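Long-range contact in apical membrane antigen AMA1 (Toxoplasma gondii ME49, PDB 4YIV), which helps the parasite invade host cells as part of the moving junction, the ring formed between parasite and host plasma membranes: residues 250-255 against 316-321. Residues are numbered along the deposited sequence; the frame is centred on the assembly and turned at random.
Sequences TELTDT and SDQVPD. With NAG (2-acetamido-2-deoxy-beta-D-glucopyranose), chain B.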
ATOM      1  N   THR A 250      12.492   6.257  17.851  1.00 32.89           N
ATOM      2  CA  THR A 250      12.151   6.643  19.215  1.00 34.74           C
ATOM      3  C   THR A 250      13.060   7.775  19.716  1.00 36.31           C
ATOM      4  O   THR A 250      12.776   8.383  20.738  1.00 35.70           O
ATOM      5  CB  THR A 250      12.232   5.472  20.204  1.00 36.22           C
ATOM      6  OG1 THR A 250      13.581   4.985  20.280  1.00 36.58           O
ATOM      7  CG2 THR A 250      11.271   4.370  19.812  1.00 33.76           C
ATOM      8  N   GLU A 251      14.135   8.052  18.989  1.00 36.40           N
ATOM      9  CA  GLU A 251      15.093   9.082  19.380  1.00 40.09           C
ATOM     10  C   GLU A 251      14.818  10.420  18.712  1.00 44.18           C
ATOM     11  O   GLU A 251      15.493  11.399  19.008  1.00 45.63           O
ATOM     12  CB  GLU A 251      16.527   8.652  19.038  1.00 44.99           C
ATOM     13  CG  GLU A 251      17.045   7.496  19.877  1.00 43.70           C
ATOM     14  CD  GLU A 251      18.572   7.433  19.894  1.00 55.63           C
ATOM     15  OE1 GLU A 251      19.213   8.457  20.238  1.00 57.55           O
ATOM     16  OE2 GLU A 251      19.128   6.369  19.552  1.00 53.66           O
ATOM     17  N   LEU A 252      13.858  10.457  17.790  1.00 39.60           N
ATOM     18  CA  LEU A 252      13.586  11.675  17.044  1.00 38.61           C
ATOM     19  C   LEU A 252      12.434  12.410  17.713  1.00 38.66           C
ATOM     20  O   LEU A 252      11.524  11.793  18.273  1.00 36.68           O
ATOM     21  CB  LEU A 252      13.269  11.369  15.570  1.00 34.66           C
ATOM     22  CG  LEU A 252      14.280  10.501  14.812  1.00 35.94           C
ATOM     23  CD1 LEU A 252      13.785  10.287  13.387  1.00 36.15           C
ATOM     24  CD2 LEU A 252      15.691  11.101  14.820  1.00 44.32           C
ATOM     25  N   THR A 253      12.462  13.737  17.656  1.00 38.56           N
ATOM     26  CA  THR A 253      11.471  14.541  18.379  1.00 42.10           C
ATOM     27  C   THR A 253      10.076  14.488  17.766  1.00 35.74           C
ATOM     28  O   THR A 253       9.076  14.523  18.485  1.00 41.20           O
ATOM     29  CB  THR A 253      11.925  16.023  18.467  1.00 50.39           C
ATOM     30  OG1 THR A 253      13.179  16.081  19.154  1.00 59.13           O
ATOM     31  CG2 THR A 253      10.917  16.867  19.247  1.00 51.32           C
ATOM     32  N   ASP A 254       9.986  14.399  16.445  1.00 33.74           N
ATOM     33  CA  ASP A 254       8.678  14.419  15.796  1.00 35.01           C
ATOM     34  C   ASP A 254       8.080  13.011  15.635  1.00 36.35           C
ATOM     35  O   ASP A 254       7.075  12.828  14.953  1.00 32.01           O
ATOM     36  CB  ASP A 254       8.772  15.108  14.436  1.00 35.36           C
ATOM     37  CG  ASP A 254       9.679  14.370  13.465  1.00 47.83           C
ATOM     38  OD1 ASP A 254      10.640  13.701  13.919  1.00 44.76           O
ATOM     39  OD2 ASP A 254       9.432  14.462  12.241  1.00 57.00           O
ATOM     40  N   THR A 255       8.682  12.012  16.266  1.00 29.55           N
ATOM     41  CA  THR A 255       8.072  10.687  16.269  1.00 27.30           C
ATOM     42  C   THR A 255       6.861  10.591  17.192  1.00 26.11           C
ATOM     43  O   THR A 255       6.861  11.070  18.313  1.00 29.47           O
ATOM     44  CB  THR A 255       9.120   9.614  16.660  1.00 28.39           C
ATOM     45  OG1 THR A 255      10.152   9.636  15.665  1.00 27.60           O
ATOM     46  CG2 THR A 255       8.474   8.226  16.715  1.00 27.74           C
ATOM     47  N   SER A 316       6.694   7.632  12.108  1.00 21.69           N
ATOM     48  CA  SER A 316       7.472   8.767  11.594  1.00 25.13           C
ATOM     49  C   SER A 316       7.220   8.988  10.106  1.00 24.17           C
ATOM     50  O   SER A 316       6.833   8.048   9.403  1.00 25.47           O
ATOM     51  CB  SER A 316       8.955   8.515  11.840  1.00 28.31           C
ATOM     52  OG  SER A 316       9.740   9.504  11.226  1.00 30.21           O
ATOM     53  N   ASP A 317       7.424  10.219   9.622  1.00 23.51           N
ATOM     54  CA  ASP A 317       7.397  10.519   8.196  1.00 23.67           C
ATOM     55  C   ASP A 317       8.800  10.579   7.605  1.00 26.15           C
ATOM     56  O   ASP A 317       8.973  10.917   6.435  1.00 27.79           O
ATOM     57  CB  ASP A 317       6.653  11.834   7.914  1.00 28.23           C
ATOM     58  CG  ASP A 317       7.314  13.056   8.566  1.00 40.48           C
ATOM     59  OD1 ASP A 317       8.379  12.902   9.196  1.00 34.17           O
ATOM     60  OD2 ASP A 317       6.764  14.182   8.429  1.00 39.32           O
ATOM     61  N   GLN A 318       9.800  10.240   8.412  1.00 28.31           N
ATOM     62  CA  GLN A 318      11.186  10.195   7.929  1.00 29.48           C
ATOM     63  C   GLN A 318      11.504   8.892   7.188  1.00 26.51           C
ATOM     64  O   GLN A 318      11.460   7.797   7.772  1.00 28.40           O
ATOM     65  CB  GLN A 318      12.150  10.371   9.112  1.00 34.73           C
ATOM     66  CG  GLN A 318      12.053  11.739   9.801  1.00 37.65           C
ATOM     67  CD  GLN A 318      12.567  12.875   8.919  1.00 50.28           C
ATOM     68  OE1 GLN A 318      11.866  13.866   8.699  1.00 55.38           O
ATOM     69  NE2 GLN A 318      13.801  12.733   8.406  1.00 48.77           N
ATOM     70  N   VAL A 319      11.790   9.008   5.898  1.00 26.88           N
ATOM     71  CA  VAL A 319      12.192   7.857   5.101  1.00 28.11           C
ATOM     72  C   VAL A 319      13.415   7.222   5.765  1.00 34.26           C
ATOM     73  O   VAL A 319      14.403   7.907   6.038  1.00 33.14           O
ATOM     74  CB  VAL A 319      12.504   8.258   3.659  1.00 32.34           C
ATOM     75  CG1 VAL A 319      13.073   7.078   2.875  1.00 28.90           C
ATOM     76  CG2 VAL A 319      11.250   8.778   2.976  1.00 32.57           C
ATOM     77  N   PRO A 320      13.352   5.917   6.061  1.00 31.05           N
ATOM     78  CA  PRO A 320      14.537   5.342   6.708  1.00 32.12           C
ATOM     79  C   PRO A 320      15.761   5.252   5.773  1.00 31.31           C
ATOM     80  O   PRO A 320      15.662   5.004   4.558  1.00 29.41           O
ATOM     81  CB  PRO A 320      14.057   3.946   7.137  1.00 33.46           C
ATOM     82  CG  PRO A 320      12.918   3.640   6.299  1.00 34.64           C
ATOM     83  CD  PRO A 320      12.257   4.939   5.929  1.00 29.75           C
ATOM     84  N   ASP A 321      16.937   5.480   6.352  1.00 35.31           N
ATOM     85  CA  ASP A 321      18.171   5.309   5.588  1.00 34.63           C
ATOM     86  C   ASP A 321      19.168   4.469   6.372  1.00 34.30           C
ATOM     87  O   ASP A 321      20.303   4.289   5.946  1.00 42.19           O
ATOM     88  CB  ASP A 321      18.766   6.676   5.170  1.00 36.50           C
ATOM     89  CG  ASP A 321      19.244   7.519   6.336  1.00 38.40           C
ATOM     90  OD1 ASP A 321      19.331   7.032   7.485  1.00 37.70           O
ATOM     91  OD2 ASP A 321      19.539   8.702   6.079  1.00 47.50           O
TER
HETATM   92  C1  NAG B 501      13.861   9.504  -0.838  1.00 43.94           C
HETATM   93  C2  NAG B 501      15.156  10.200  -0.430  1.00 45.99           C
HETATM   94  C3  NAG B 501      15.084  11.699  -0.682  1.00 44.26           C
HETATM   95  C4  NAG B 501      14.652  11.962  -2.115  1.00 46.70           C
HETATM   96  C5  NAG B 501      13.347  11.232  -2.407  1.00 47.63           C
HETATM   97  C6  NAG B 501      12.904  11.467  -3.847  1.00 42.92           C
HETATM   98  C7  NAG B 501      16.020   8.820   1.370  1.00 41.61           C
HETATM   99  C8  NAG B 501      16.121   8.631   2.854  1.00 37.97           C
HETATM  100  N2  NAG B 501      15.436   9.947   0.971  1.00 42.39           N
HETATM  101  O3  NAG B 501      16.370  12.287  -0.452  1.00 54.61           O
HETATM  102  O4  NAG B 501      14.471  13.368  -2.313  1.00 56.28           O
HETATM  103  O5  NAG B 501      13.504   9.830  -2.184  1.00 42.01           O
HETATM  104  O6  NAG B 501      13.833  10.844  -4.740  1.00 47.36           O
HETATM  105  O7  NAG B 501      16.446   7.994   0.579  1.00 50.33           O
HETATM  106  O   HOH W   1      10.212  11.074  13.272  1.00 32.11           O
HETATM  107  O   HOH W   2       7.458  12.285  11.936  1.00 37.40           O
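The carboxylates of Asp-254 and Asp-317 approach through one oxygen each, OD2 of Asp-254 lying 3.6 Å from OD1 of Asp-317; planes 61° apart rule out a face-to-face stack. Asp-254 has CG between its backbone N and carbonyl carbon (chi1 63°), which brings both oxygens to the gap between the loops. No direct hydrogen bond spans that gap; two waters do. The first donates to Asp-254 OD1 (2.7 Å) and Thr-255 OG1 (2.8 Å) and is hydrogen-bonded to Ser-316 OG at 2.6 Å. The second accepts from Asp-317 N at 3.1 Å, with Asp-254 O and, weakly, OD2 as acceptors, not necessarily both at once. Ser-316 OG also accepts from Gln-318 N at 2.9 Å and 165°, an ST turn. Leu-252 CD1 reaches Gln-318 CG at 4.2 Å, both side chains also resting on Val-240. Thr-255 OG1 is further held by Tyr-249 O. Beyond, Val-319 CG1 lies 3.4 Å from the acetamide methyl C8 of the protein-attached N-acetylglucosamine. The type I turn Leu-252 to Thr-255 thus meets the exit of strand 311-316 beside outermost strand 256-259 of a five-stranded antiparallel sheet. If both are ionised, the carboxylates would probably repel, screened by surface solvent; the waters tie Asp-254 and Thr-255 to Ser-316 OG and Asp-317 N.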